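Local coordinates for sensor protein PfeS (Pseudomonas aeruginosa, PDB 3KYZ), which is the sensor histidine kinase of the PfeR/PfeS two-component system and may activate PfeR by phosphorylation, with its predicted periplasmic sensor domain represented here, at residues Gln29-Asp32 / Ala33-Glu37; Ser102-Pro106 / Gly107-Gln111; His21-Ala24 / Asp25-Arg28; Lys47-Ser50 / Ala51-Thr55; Ser78-Thr81 / Phe82-Lys85. All blocks are in the same frame, centred on the assembly; numbering follows the deposited sequence. Where two conformers were deposited one is given.

Contact 1: Gln29-Asp32 / Ala33-Glu37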
loop_
_atom_site.group_PDB
_atom_site.type_symbol
_atom_site.label_atom_id
_atom_site.label_comp_id
_atom_site.label_asym_id
_atom_site.label_seq_id
_atom_site.Cartn_x
_atom_site.Cartn_y
_atom_site.Cartn_z
ATOM N N GLN A 29 5.358 5.413 -20.237
ATOM C CA GLN A 29 5.160 4.334 -21.207
ATOM C C GLN A 29 4.048 3.389 -20.762
ATOM O O GLN A 29 3.257 2.922 -21.578
ATOM C CB GLN A 29 6.437 3.516 -21.404
ATOM C CG GLN A 29 7.594 4.258 -22.028
ATOM C CD GLN A 29 8.762 3.336 -22.264
ATOM O OE1 GLN A 29 8.588 2.205 -22.731
ATOM N NE2 GLN A 29 9.959 3.800 -21.939
ATOM N N ALA A 30 4.003 3.095 -19.464
ATOM C CA ALA A 30 2.966 2.224 -18.911
ATOM C C ALA A 30 1.587 2.830 -19.154
ATOM O O ALA A 30 0.655 2.143 -19.589
ATOM C CB ALA A 30 3.189 2.019 -17.416
ATOM N N GLU A 31 1.453 4.116 -18.851
ATOM C CA GLU A 31 0.184 4.797 -19.067
ATOM C C GLU A 31 -0.206 4.763 -20.542
ATOM O O GLU A 31 -1.373 4.539 -20.880
ATOM C CB GLU A 31 0.243 6.245 -18.593
ATOM C CG GLU A 31 -1.079 6.980 -18.794
ATOM C CD GLU A 31 -1.056 8.387 -18.258
ATOM O OE1 GLU A 31 0.025 9.010 -18.260
ATOM O OE2 GLU A 31 -2.121 8.872 -17.831
ATOM N N ASP A 32 0.764 5.023 -21.415
ATOM C CA ASP A 32 0.495 5.041 -22.850
ATOM C C ASP A 32 -0.026 3.676 -23.307
ATOM O O ASP A 32 -0.952 3.599 -24.118
ATOM C CB ASP A 32 1.762 5.395 -23.640
ATOM C CG ASP A 32 2.147 6.869 -23.535
ATOM O OD1 ASP A 32 1.354 7.684 -23.019
ATOM O OD2 ASP A 32 3.259 7.214 -23.988
ATOM N N ALA A 33 0.571 2.601 -22.791
ATOM C CA ALA A 33 0.145 1.249 -23.158
ATOM C C ALA A 33 -1.290 0.983 -22.693
ATOM O O ALA A 33 -2.117 0.455 -23.442
ATOM C CB ALA A 33 1.110 0.209 -22.580
ATOM N N TRP A 34 -1.583 1.363 -21.454
ATOM C CA TRP A 34 -2.935 1.262 -20.910
ATOM C C TRP A 34 -3.936 2.063 -21.742
ATOM O O TRP A 34 -5.000 1.558 -22.118
ATOM C CB TRP A 34 -2.961 1.727 -19.442
ATOM C CG TRP A 34 -4.360 2.047 -18.933
ATOM C CD1 TRP A 34 -4.867 3.285 -18.636
ATOM C CD2 TRP A 34 -5.412 1.112 -18.674
ATOM N NE1 TRP A 34 -6.176 3.175 -18.208
ATOM C CE2 TRP A 34 -6.532 1.850 -18.223
ATOM C CE3 TRP A 34 -5.521 -0.276 -18.790
ATOM C CZ2 TRP A 34 -7.741 1.242 -17.891
ATOM C CZ3 TRP A 34 -6.717 -0.880 -18.458
ATOM C CH2 TRP A 34 -7.818 -0.121 -18.013
ATOM N N ARG A 35 -3.599 3.310 -22.040
ATOM C CA ARG A 35 -4.492 4.180 -22.802
ATOM C C ARG A 35 -4.766 3.644 -24.208
ATOM O O ARG A 35 -5.899 3.675 -24.687
ATOM C CB ARG A 35 -3.912 5.597 -22.881
ATOM C CG ARG A 35 -4.813 6.614 -23.575
ATOM C CD ARG A 35 -4.197 8.009 -23.569
ATOM N NE ARG A 35 -3.032 8.100 -24.444
ATOM C CZ ARG A 35 -1.774 8.175 -24.019
ATOM N NH1 ARG A 35 -1.501 8.182 -22.721
ATOM N NH2 ARG A 35 -0.785 8.256 -24.896
ATOM N N ARG A 36 -3.721 3.160 -24.873
ATOM C CA ARG A 36 -3.835 2.711 -26.261
ATOM C C ARG A 36 -4.547 1.368 -26.404
ATOM O O ARG A 36 -5.336 1.162 -27.332
ATOM C CB ARG A 36 -2.450 2.606 -26.911
ATOM C CG ARG A 36 -1.700 3.920 -27.070
ATOM C CD ARG A 36 -0.421 3.704 -27.880
ATOM N NE ARG A 36 0.356 2.576 -27.374
ATOM C CZ ARG A 36 1.480 2.693 -26.674
ATOM N NH1 ARG A 36 2.112 1.609 -26.244
ATOM N NH2 ARG A 36 1.976 3.894 -26.411
ATOM N N GLU A 37 -4.254 0.442 -25.493
ATOM C CA GLU A 37 -4.731 -0.928 -25.653
ATOM C C GLU A 37 -5.428 -1.542 -24.444
ATOM O O GLU A 37 -5.806 -2.712 -24.488
ATOM C CB GLU A 37 -3.578 -1.840 -26.073
ATOM C CG GLU A 37 -2.990 -1.510 -27.430
ATOM C CD GLU A 37 -1.717 -2.289 -27.693
ATOM O OE1 GLU A 37 -1.709 -3.510 -27.451
ATOM O OE2 GLU A 37 -0.725 -1.680 -28.135
HETATM O O HOH W 1 4.024 2.234 -24.149
HETATM O O HOH W 2 5.031 4.887 -25.086
#

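Contact 2: Ser102-Pro106 / Gly107-Gln111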
loop_
_atom_site.group_PDB
_atom_site.type_symbol
_atom_site.label_atom_id
_atom_site.label_comp_id
_atom_site.label_asym_id
_atom_site.label_seq_id
_atom_site.Cartn_x
_atom_site.Cartn_y
_atom_site.Cartn_z
ATOM N N SER A 102 6.460 3.174 -6.277
ATOM C CA SER A 102 5.158 3.566 -6.801
ATOM C C SER A 102 5.313 4.824 -7.646
ATOM O O SER A 102 5.828 5.839 -7.169
ATOM C CB SER A 102 4.221 3.874 -5.633
ATOM O OG SER A 102 2.957 4.334 -6.070
ATOM N N ILE A 103 4.875 4.759 -8.898
ATOM C CA ILE A 103 5.013 5.889 -9.818
ATOM C C ILE A 103 3.691 6.144 -10.540
ATOM O O ILE A 103 3.261 5.353 -11.385
ATOM C CB ILE A 103 6.126 5.657 -10.867
ATOM C CG1 ILE A 103 7.405 5.108 -10.219
ATOM C CG2 ILE A 103 6.398 6.954 -11.643
ATOM C CD1 ILE A 103 8.410 4.515 -11.226
ATOM N N GLU A 104 3.040 7.250 -10.202
ATOM C CA GLU A 104 1.736 7.565 -10.776
ATOM C C GLU A 104 1.809 7.673 -12.295
ATOM O O GLU A 104 2.812 8.124 -12.850
ATOM C CB GLU A 104 1.214 8.890 -10.205
ATOM C CG GLU A 104 2.007 10.117 -10.680
ATOM C CD GLU A 104 1.490 11.437 -10.108
ATOM O OE1 GLU A 104 0.720 11.403 -9.133
ATOM O OE2 GLU A 104 1.862 12.511 -10.634
ATOM N N PHE A 105 0.740 7.268 -12.966
ATOM C CA PHE A 105 0.593 7.613 -14.378
ATOM C C PHE A 105 0.657 9.141 -14.479
ATOM O O PHE A 105 -0.070 9.838 -13.767
ATOM C CB PHE A 105 -0.752 7.129 -14.915
ATOM C CG PHE A 105 -0.822 5.644 -15.176
ATOM C CD1 PHE A 105 0.273 4.817 -14.979
ATOM C CD2 PHE A 105 -2.010 5.079 -15.621
ATOM C CE1 PHE A 105 0.182 3.451 -15.240
ATOM C CE2 PHE A 105 -2.108 3.728 -15.881
ATOM C CZ PHE A 105 -1.011 2.909 -15.694
ATOM N N PRO A 106 1.522 9.676 -15.360
ATOM C CA PRO A 106 1.722 11.133 -15.344
ATOM C C PRO A 106 0.554 11.952 -15.903
ATOM O O PRO A 106 0.266 13.034 -15.383
ATOM C CB PRO A 106 2.980 11.319 -16.205
ATOM C CG PRO A 106 3.006 10.112 -17.110
ATOM C CD PRO A 106 2.493 8.991 -16.233
ATOM N N GLY A 107 -0.116 11.455 -16.935
ATOM C CA GLY A 107 -1.212 12.199 -17.538
ATOM C C GLY A 107 -2.463 12.208 -16.678
ATOM O O GLY A 107 -3.091 13.248 -16.466
ATOM N N HIS A 108 -2.836 11.033 -16.192
ATOM C CA HIS A 108 -4.025 10.890 -15.365
ATOM C C HIS A 108 -3.712 9.960 -14.199
ATOM O O HIS A 108 -3.990 8.766 -14.257
ATOM C CB HIS A 108 -5.191 10.354 -16.200
ATOM C CG HIS A 108 -5.672 11.315 -17.244
ATOM N ND1 HIS A 108 -6.456 12.410 -16.943
ATOM C CD2 HIS A 108 -5.476 11.348 -18.583
ATOM C CE1 HIS A 108 -6.722 13.075 -18.053
ATOM N NE2 HIS A 108 -6.136 12.453 -19.063
ATOM N N PRO A 109 -3.124 10.516 -13.131
ATOM C CA PRO A 109 -2.700 9.714 -11.979
ATOM C C PRO A 109 -3.876 8.963 -11.360
ATOM O O PRO A 109 -3.680 7.908 -10.755
ATOM C CB PRO A 109 -2.169 10.757 -10.988
ATOM C CG PRO A 109 -1.874 11.959 -11.793
ATOM C CD PRO A 109 -2.773 11.937 -12.993
ATOM N N GLU A 110 -5.084 9.503 -11.504
ATOM C CA GLU A 110 -6.253 8.853 -10.924
ATOM C C GLU A 110 -6.614 7.540 -11.629
ATOM O O GLU A 110 -7.403 6.752 -11.107
ATOM C CB GLU A 110 -7.461 9.799 -10.890
ATOM C CG GLU A 110 -8.198 9.957 -12.220
ATOM C CD GLU A 110 -7.516 10.909 -13.191
ATOM O OE1 GLU A 110 -6.351 11.292 -12.964
ATOM O OE2 GLU A 110 -8.157 11.285 -14.192
ATOM N N GLN A 111 -6.034 7.302 -12.803
ATOM C CA GLN A 111 -6.331 6.082 -13.555
ATOM C C GLN A 111 -5.437 4.906 -13.160
ATOM O O GLN A 111 -5.771 3.748 -13.399
ATOM C CB GLN A 111 -6.238 6.328 -15.060
ATOM C CG GLN A 111 -7.346 7.210 -15.609
ATOM C CD GLN A 111 -7.190 7.476 -17.093
ATOM O OE1 GLN A 111 -6.490 6.748 -17.794
ATOM N NE2 GLN A 111 -7.836 8.531 -17.578
#

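Contact 3: His21-Ala24 / Asp25-Arg28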
loop_
_atom_site.group_PDB
_atom_site.type_symbol
_atom_site.label_atom_id
_atom_site.label_comp_id
_atom_site.label_asym_id
_atom_site.label_seq_id
_atom_site.Cartn_x
_atom_site.Cartn_y
_atom_site.Cartn_z
ATOM N N HIS A 21 14.271 10.110 -13.326
ATOM C CA HIS A 21 13.731 10.443 -14.640
ATOM C C HIS A 21 13.510 9.183 -15.476
ATOM O O HIS A 21 12.490 9.037 -16.145
ATOM C CB HIS A 21 14.669 11.409 -15.363
ATOM C CG HIS A 21 14.156 11.876 -16.689
ATOM N ND1 HIS A 21 14.411 11.205 -17.865
ATOM C CD2 HIS A 21 13.406 12.953 -17.025
ATOM C CE1 HIS A 21 13.839 11.847 -18.868
ATOM N NE2 HIS A 21 13.223 12.911 -18.385
ATOM N N TYR A 22 14.481 8.274 -15.431
ATOM C CA TYR A 22 14.414 7.018 -16.174
ATOM C C TYR A 22 13.203 6.179 -15.770
ATOM O O TYR A 22 12.446 5.693 -16.619
ATOM C CB TYR A 22 15.683 6.221 -15.918
ATOM C CG TYR A 22 15.885 5.010 -16.793
ATOM C CD1 TYR A 22 16.143 5.158 -18.149
ATOM C CD2 TYR A 22 15.876 3.724 -16.261
ATOM C CE1 TYR A 22 16.364 4.073 -18.958
ATOM C CE2 TYR A 22 16.096 2.616 -17.078
ATOM C CZ TYR A 22 16.341 2.809 -18.430
ATOM O OH TYR A 22 16.577 1.741 -19.272
ATOM N N LEU A 23 13.025 5.996 -14.467
ATOM C CA LEU A 23 11.913 5.191 -13.987
ATOM C C LEU A 23 10.588 5.902 -14.242
ATOM O O LEU A 23 9.591 5.265 -14.585
ATOM C CB LEU A 23 12.087 4.841 -12.506
ATOM C CG LEU A 23 13.300 3.952 -12.197
ATOM C CD1 LEU A 23 13.427 3.690 -10.699
ATOM C CD2 LEU A 23 13.247 2.638 -12.985
ATOM N N ALA A 24 10.578 7.224 -14.102
ATOM C CA ALA A 24 9.373 7.985 -14.403
ATOM C C ALA A 24 8.974 7.802 -15.865
ATOM O O ALA A 24 7.790 7.753 -16.192
ATOM C CB ALA A 24 9.557 9.456 -14.075
ATOM N N ASP A 25 9.957 7.693 -16.750
ATOM C CA ASP A 25 9.640 7.494 -18.157
ATOM C C ASP A 25 8.921 6.159 -18.367
ATOM O O ASP A 25 8.036 6.055 -19.213
ATOM C CB ASP A 25 10.893 7.584 -19.034
ATOM C CG ASP A 25 10.592 7.285 -20.483
ATOM O OD1 ASP A 25 10.149 8.203 -21.200
ATOM O OD2 ASP A 25 10.771 6.124 -20.896
ATOM N N TYR A 26 9.295 5.139 -17.595
ATOM C CA TYR A 26 8.590 3.863 -17.670
ATOM C C TYR A 26 7.114 4.020 -17.297
ATOM O O TYR A 26 6.250 3.361 -17.885
ATOM C CB TYR A 26 9.223 2.810 -16.761
ATOM C CG TYR A 26 10.484 2.149 -17.289
ATOM C CD1 TYR A 26 10.620 1.808 -18.638
ATOM C CD2 TYR A 26 11.518 1.819 -16.422
ATOM C CE1 TYR A 26 11.763 1.173 -19.101
ATOM C CE2 TYR A 26 12.668 1.193 -16.875
ATOM C CZ TYR A 26 12.786 0.869 -18.214
ATOM O OH TYR A 26 13.920 0.230 -18.657
ATOM N N ALA A 27 6.823 4.878 -16.319
ATOM C CA ALA A 27 5.425 5.120 -15.919
ATOM C C ALA A 27 4.641 5.803 -17.038
ATOM O O ALA A 27 3.462 5.500 -17.256
ATOM C CB ALA A 27 5.341 5.936 -14.627
ATOM N N ARG A 28 5.301 6.716 -17.747
ATOM C CA ARG A 28 4.699 7.356 -18.915
ATOM C C ARG A 28 4.395 6.306 -19.986
ATOM O O ARG A 28 3.299 6.294 -20.563
ATOM C CB ARG A 28 5.621 8.442 -19.487
ATOM C CG ARG A 28 5.054 9.125 -20.732
ATOM C CD ARG A 28 6.120 9.886 -21.509
ATOM N NE ARG A 28 7.244 9.037 -21.907
ATOM C CZ ARG A 28 7.246 8.227 -22.963
ATOM N NH1 ARG A 28 6.172 8.129 -23.732
ATOM N NH2 ARG A 28 8.322 7.502 -23.248
HETATM O O HOH W 3 12.916 4.727 -19.380
#

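Contact 4: Lys47-Ser50 / Ala51-Thr55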
loop_
_atom_site.group_PDB
_atom_site.type_symbol
_atom_site.label_atom_id
_atom_site.label_comp_id
_atom_site.label_asym_id
_atom_site.label_seq_id
_atom_site.Cartn_x
_atom_site.Cartn_y
_atom_site.Cartn_z
ATOM N N LYS A 47 4.867 -7.512 -18.745
ATOM C CA LYS A 47 5.755 -8.625 -19.072
ATOM C C LYS A 47 7.079 -8.134 -19.667
ATOM O O LYS A 47 8.154 -8.613 -19.299
ATOM C CB LYS A 47 5.061 -9.576 -20.045
ATOM C CG LYS A 47 3.931 -10.401 -19.435
ATOM C CD LYS A 47 3.307 -11.282 -20.506
ATOM C CE LYS A 47 2.081 -12.019 -20.005
ATOM N NZ LYS A 47 1.302 -12.561 -21.160
ATOM N N GLU A 48 6.996 -7.189 -20.596
ATOM C CA GLU A 48 8.187 -6.669 -21.267
ATOM C C GLU A 48 9.115 -5.954 -20.287
ATOM O O GLU A 48 10.336 -6.153 -20.310
ATOM C CB GLU A 48 7.797 -5.714 -22.405
ATOM C CG GLU A 48 7.115 -6.388 -23.592
ATOM C CD GLU A 48 6.559 -5.384 -24.591
ATOM O OE1 GLU A 48 6.593 -4.169 -24.298
ATOM O OE2 GLU A 48 6.085 -5.802 -25.670
ATOM N N LEU A 49 8.542 -5.119 -19.425
ATOM C CA LEU A 49 9.363 -4.359 -18.490
ATOM C C LEU A 49 9.981 -5.279 -17.444
ATOM O O LEU A 49 11.142 -5.120 -17.072
ATOM C CB LEU A 49 8.560 -3.247 -17.818
ATOM C CG LEU A 49 9.364 -2.348 -16.876
ATOM C CD1 LEU A 49 10.553 -1.728 -17.613
ATOM C CD2 LEU A 49 8.475 -1.260 -16.270
ATOM N N SER A 50 9.194 -6.236 -16.966
ATOM C CA SER A 50 9.688 -7.203 -16.003
ATOM C C SER A 50 10.889 -7.969 -16.556
ATOM O O SER A 50 11.880 -8.188 -15.858
ATOM C CB SER A 50 8.579 -8.175 -15.609
ATOM O OG SER A 50 9.063 -9.077 -14.643
ATOM N N ALA A 51 10.795 -8.383 -17.812
ATOM C CA ALA A 51 11.888 -9.124 -18.436
ATOM C C ALA A 51 13.104 -8.230 -18.647
ATOM O O ALA A 51 14.243 -8.634 -18.404
ATOM C CB ALA A 51 11.438 -9.723 -19.756
ATOM N N LYS A 52 12.862 -7.011 -19.112
ATOM C CA LYS A 52 13.958 -6.094 -19.394
ATOM C C LYS A 52 14.769 -5.777 -18.139
ATOM O O LYS A 52 15.995 -5.816 -18.162
ATOM C CB LYS A 52 13.439 -4.792 -20.001
ATOM C CG LYS A 52 14.552 -3.819 -20.345
ATOM C CD LYS A 52 14.019 -2.483 -20.842
ATOM C CE LYS A 52 15.165 -1.535 -21.149
ATOM N NZ LYS A 52 14.639 -0.205 -21.499
ATOM N N GLU A 53 14.071 -5.471 -17.048
ATOM C CA GLU A 53 14.721 -5.013 -15.823
ATOM C C GLU A 53 14.926 -6.133 -14.814
ATOM O O GLU A 53 15.427 -5.897 -13.714
ATOM C CB GLU A 53 13.915 -3.876 -15.189
ATOM C CG GLU A 53 13.963 -2.575 -15.982
ATOM C CD GLU A 53 15.300 -1.872 -15.893
ATOM O OE1 GLU A 53 16.176 -2.317 -15.113
ATOM O OE2 GLU A 53 15.471 -0.858 -16.607
ATOM N N ASP A 54 14.527 -7.345 -15.192
ATOM C CA ASP A 54 14.690 -8.522 -14.346
ATOM C C ASP A 54 14.165 -8.243 -12.942
ATOM O O ASP A 54 14.862 -8.448 -11.946
ATOM C CB ASP A 54 16.164 -8.950 -14.298
ATOM C CG ASP A 54 16.358 -10.304 -13.639
ATOM O OD1 ASP A 54 15.396 -11.104 -13.627
ATOM O OD2 ASP A 54 17.475 -10.569 -13.138
ATOM N N THR A 55 12.925 -7.771 -12.868
ATOM C CA THR A 55 12.354 -7.377 -11.593
ATOM C C THR A 55 10.835 -7.435 -11.653
ATOM O O THR A 55 10.243 -7.433 -12.744
ATOM C CB THR A 55 12.810 -5.955 -11.201
ATOM O OG1 THR A 55 12.538 -5.733 -9.812
ATOM C CG2 THR A 55 12.104 -4.894 -12.039
#

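Contact 5: Ser78-Thr81 / Phe82-Lys85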
loop_
_atom_site.group_PDB
_atom_site.type_symbol
_atom_site.label_atom_id
_atom_site.label_comp_id
_atom_site.label_asym_id
_atom_site.label_seq_id
_atom_site.Cartn_x
_atom_site.Cartn_y
_atom_site.Cartn_z
ATOM N N SER A 78 0.336 -7.779 -1.426
ATOM C CA SER A 78 1.093 -7.417 -0.226
ATOM C C SER A 78 2.286 -6.501 -0.540
ATOM O O SER A 78 2.794 -5.820 0.352
ATOM C CB SER A 78 1.547 -8.663 0.554
ATOM O OG SER A 78 2.691 -9.280 -0.026
ATOM N N HIS A 79 2.717 -6.476 -1.802
ATOM C CA HIS A 79 3.820 -5.601 -2.209
ATOM C C HIS A 79 3.397 -4.141 -2.323
ATOM O O HIS A 79 4.242 -3.260 -2.475
ATOM C CB HIS A 79 4.363 -5.992 -3.586
ATOM C CG HIS A 79 4.821 -7.409 -3.699
ATOM N ND1 HIS A 79 5.019 -8.024 -4.916
ATOM C CD2 HIS A 79 5.129 -8.329 -2.756
ATOM C CE1 HIS A 79 5.422 -9.267 -4.718
ATOM N NE2 HIS A 79 5.493 -9.478 -3.416
ATOM N N LEU A 80 2.093 -3.894 -2.303
ATOM C CA LEU A 80 1.565 -2.568 -2.596
ATOM C C LEU A 80 1.384 -1.669 -1.381
ATOM O O LEU A 80 0.929 -0.535 -1.524
ATOM C CB LEU A 80 0.212 -2.694 -3.296
ATOM C CG LEU A 80 0.216 -3.527 -4.581
ATOM C CD1 LEU A 80 -1.203 -3.597 -5.143
ATOM C CD2 LEU A 80 1.212 -2.965 -5.614
ATOM N N THR A 81 1.726 -2.158 -0.193
ATOM C CA THR A 81 1.331 -1.473 1.039
ATOM C C THR A 81 2.416 -0.641 1.717
ATOM O O THR A 81 2.096 0.212 2.554
ATOM C CB THR A 81 0.773 -2.474 2.082
ATOM O OG1 THR A 81 1.749 -3.496 2.328
ATOM C CG2 THR A 81 -0.512 -3.113 1.583
ATOM N N PHE A 82 3.684 -0.881 1.370
ATOM C CA PHE A 82 4.809 -0.211 2.030
ATOM C C PHE A 82 5.767 0.340 0.983
ATOM O O PHE A 82 6.992 0.170 1.073
ATOM C CB PHE A 82 5.547 -1.165 2.982
ATOM C CG PHE A 82 4.650 -1.859 3.968
ATOM C CD1 PHE A 82 3.916 -1.128 4.897
ATOM C CD2 PHE A 82 4.560 -3.244 3.985
ATOM C CE1 PHE A 82 3.083 -1.775 5.810
ATOM C CE2 PHE A 82 3.740 -3.896 4.900
ATOM C CZ PHE A 82 2.995 -3.159 5.810
HETATM N N MSE A 83 5.192 1.005 -0.015
HETATM C CA MSE A 83 5.942 1.455 -1.175
HETATM C C MSE A 83 6.672 2.767 -0.942
HETATM O O MSE A 83 6.452 3.439 0.073
HETATM C CB MSE A 83 5.014 1.555 -2.386
HETATM C CG MSE A 83 4.344 0.221 -2.709
HETATM SE SE MSE A 83 3.603 0.145 -4.495
HETATM C CE MSE A 83 1.985 1.164 -4.215
ATOM N N ARG A 84 7.553 3.113 -1.883
ATOM C CA ARG A 84 8.301 4.368 -1.840
ATOM C C ARG A 84 8.086 5.142 -3.132
ATOM O O ARG A 84 7.979 4.542 -4.207
ATOM C CB ARG A 84 9.805 4.102 -1.684
ATOM C CG ARG A 84 10.171 3.085 -0.614
ATOM C CD ARG A 84 9.820 3.582 0.778
ATOM N NE ARG A 84 10.707 4.663 1.196
ATOM C CZ ARG A 84 10.489 5.452 2.243
ATOM N NH1 ARG A 84 9.401 5.285 2.991
ATOM N NH2 ARG A 84 11.359 6.408 2.543
ATOM N N LYS A 85 8.032 6.468 -3.039
ATOM C CA LYS A 85 8.028 7.305 -4.237
ATOM C C LYS A 85 9.453 7.583 -4.698
ATOM O O LYS A 85 10.406 7.421 -3.932
ATOM C CB LYS A 85 7.276 8.614 -3.996
ATOM C CG LYS A 85 5.775 8.424 -3.801
ATOM C CD LYS A 85 5.068 9.764 -3.802
ATOM C CE LYS A 85 3.585 9.611 -3.498
ATOM N NZ LYS A 85 2.881 10.921 -3.516
HETATM O O HOH W 4 5.593 -2.507 -0.212
#

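Contact 1: Gln29-Asp32 / Ala33-Glu37
Arg35 starts with CG opposite its backbone N (chi1 -176°), while Asp32, three residues earlier, keeps CG next to its own N (chi1 -73°). A bend at chi3 of Arg35 then brings the two side chains alongside. The result is an i to i+3 salt bridge on the helix surface. Arg35 NH1 and NH2 meet Asp32 OD1 end-on, each at 2.9 Å. OD1 lies in the guanidinium plane, but the carboxylate is turned 79° to it. NH2 therefore comes from above the carboxylate plane, and NH1 from its anti side. Arg36 takes the next position and lays one guanidinium face over Asp32 O. Its NH2 is 3.2 Å from Asp32 CB. Water 1 accepts from Arg36 NH1 at 2.9 Å and donates to Gln29 O at 2.8 Å, linking Arg36 to a carbonyl two turns earlier. Both arginines were modelled in two conformers and touch a crystal neighbour, so these bonds describe one state among others. Asp32 OD2 has a further salt bridge to Arg28. Ala30, Glu31 and Ala33 are on the buried side of helix 17-53. Phe45, later in the same helical region, packs on Ala30 and Ala33, and the loop after strand 100-104 covers Glu31.

Contact 2: Ser102-Pro106 / Gly107-Gln111
Glu104 lies side by side with Pro109 where the chain leaves strand 100-104. The residues between them belong to the connection to strand 113-117, its antiparallel neighbour. This connection contains a type I beta turn at His108-Gln111, closed by a bond from Gln111 N to His108 O. Glu104 CB begins the contact, 3.9 Å from Pro109 CB. CG falls between the backbone N and the carbonyl carbon (chi1 69°), and the chain then runs extended along the proline ring. CD sits 3.8 Å from Pro109 CG. OE1 comes closest, 3.5 Å from Pro109 CB, and OE2 is 4.0 Å from Pro109 CG. The contact is van der Waals, between the carboxylate end and Pro109 CB and CG. The Phe105 side chain packs on Glu31 of helix 17-53, with His108 O at the ring edge. Glu31 also accepts bonds from Gly107 N and His108 N. Phe105 O approaches Pro109 N to 3.2 Å, but the proline nitrogen has no hydrogen to give.

Contact 3: His21-Ala24 / Asp25-Arg28
Tyr22 O is approached by three donors. Water 3 gives it a bond of 3.0 Å. Asp25 N, at 3.2 Å, and Tyr26 N, at 3.3 Å, add only weak ones. Asp25 N makes its better bond to His21 O. Water 3 also donates to Asp25 OD2, so it links the Tyr22 carbonyl to a side chain three residues on. Asp25 OD2 also accepts from Gln29 NE2. The same water lies over one face of the Tyr22 ring and one face of the Tyr26 ring, near the rim of each. Tyr22 places CG on the side of its carbonyl carbon (chi1 -170°), and Tyr26 holds CG near its N (chi1 -79°). These choices swing the two rings together. Their planes are 64° apart and they cross obliquely, with Tyr22 CE2 3.7 Å from Tyr26 CE2. This is an i to i+4 pair in the first half of helix 17-53. Leu23 adds an i to i+3 contact, with CD2 at the edge of the Tyr26 ring, 3.9 Å from Tyr26 CD2. Leu23 and Ala27 also touch Ile103 of strand 100-104. Tyr26 OH is bonded to Glu53 and Lys52, from the far end of the same helical region. Arg28, which is exposed, grips Asp25 OD1 with NE and NH2, the latter at 2.8 Å. OD1 lies in the guanidinium plane, and both nitrogens reach it from the same face of the carboxylate.

Contact 4: Lys47-Ser50 / Ala51-Thr55
Ala51 N bonds to Lys47 O at 3.0 Å, continuing the regular helix. Lys52 N follows with Glu48 O, and its CB rests near that carbonyl. The extended lysine chain carries NZ to the hydroxyl of Tyr26. Glu53 N bonds to Leu49 O at 3.0 Å, and its CG touches Leu49 CD1 at 3.9 Å, where the two side chains cross. A bend at chi2 lets the Glu53 carboxylate bond to Tyr26 OH and pair with Arg121. Asp54 takes a positive phi of 50°, the first departure from helical geometry. Its N makes a weak bond to Ala51 O. Thr55 N then reaches back to Ser50 O at 3.2 Å, in the carbonyl plane on a lone pair. Ser50 OG returns a bond to Thr55 O at 2.8 Å, from above the carbonyl plane. A Ser50 chi1 near 180° (-178°) carries OG to this carbonyl. The i+5 backbone bond, the weak inner bond and the positive phi identify a Schellman motif, reinforced by the serine, which leads into strand 57-60.

Contact 5: Ser78-Thr81 / Phe82-Lys85
Thr81 sits under one face of the Phe82 ring. Its CB lies 4.2 Å from the ring centroid and only 3° off the normal, a CH-pi contact. Thr81 OG1 is on the same face, offset toward the rim, 3.3 Å from Phe82 CD2. The torsions explain the overlap: OG1 is between the backbone N and the carbonyl carbon (chi1 56°), and Phe82 keeps CG beside its own N (chi1 -52°). Leu80 and Met83, a selenomethionine, run side by side, with Leu80 CD2 4.1 Å from Met83 SE. A bend at chi3 brings Met83 CE to 3.4 Å from Leu80 O. Residues 78-85 open the long loop from helix 74-77 to strand 100-104, and they lie at the interface with the second subunit. Water 4 bridges the loop, donating to His79 O at 2.7 Å and accepting from Phe82 N at 3.0 Å. Further out, the His79 ring stacks on Tyr100, and its NE2 bonds to Glu75. Trp88 of the second subunit meets the Phe82 ring edge-to-face, and backbone bonds from Thr81 and Met83 reach that subunit too.

In the fold
Along the chain the order is contact 3, contact 1, contact 4, contact 5, contact 2. Contacts 3, 1 and 4 share the helical stretch 17-53, a hairpin whose returning arm brings contact 4 beside contact 3, their centres 14 Å apart. Contact 2 joins two strands of the three-stranded antiparallel sheet and touches both contact 1, through Glu31, and contact 3, through Ile103 and Ala27. Contact 5 is centred 22 Å from contact 1 and meets contact 2 by the bond from Ser102 N to Arg84 O. In this sensor domain, of the Cache clan, the helices pack on one face of the sheet (Ile103, Leu114, Ile116). Residues 78-85 lie on the other (Arg113, Val115), where the second subunit joins.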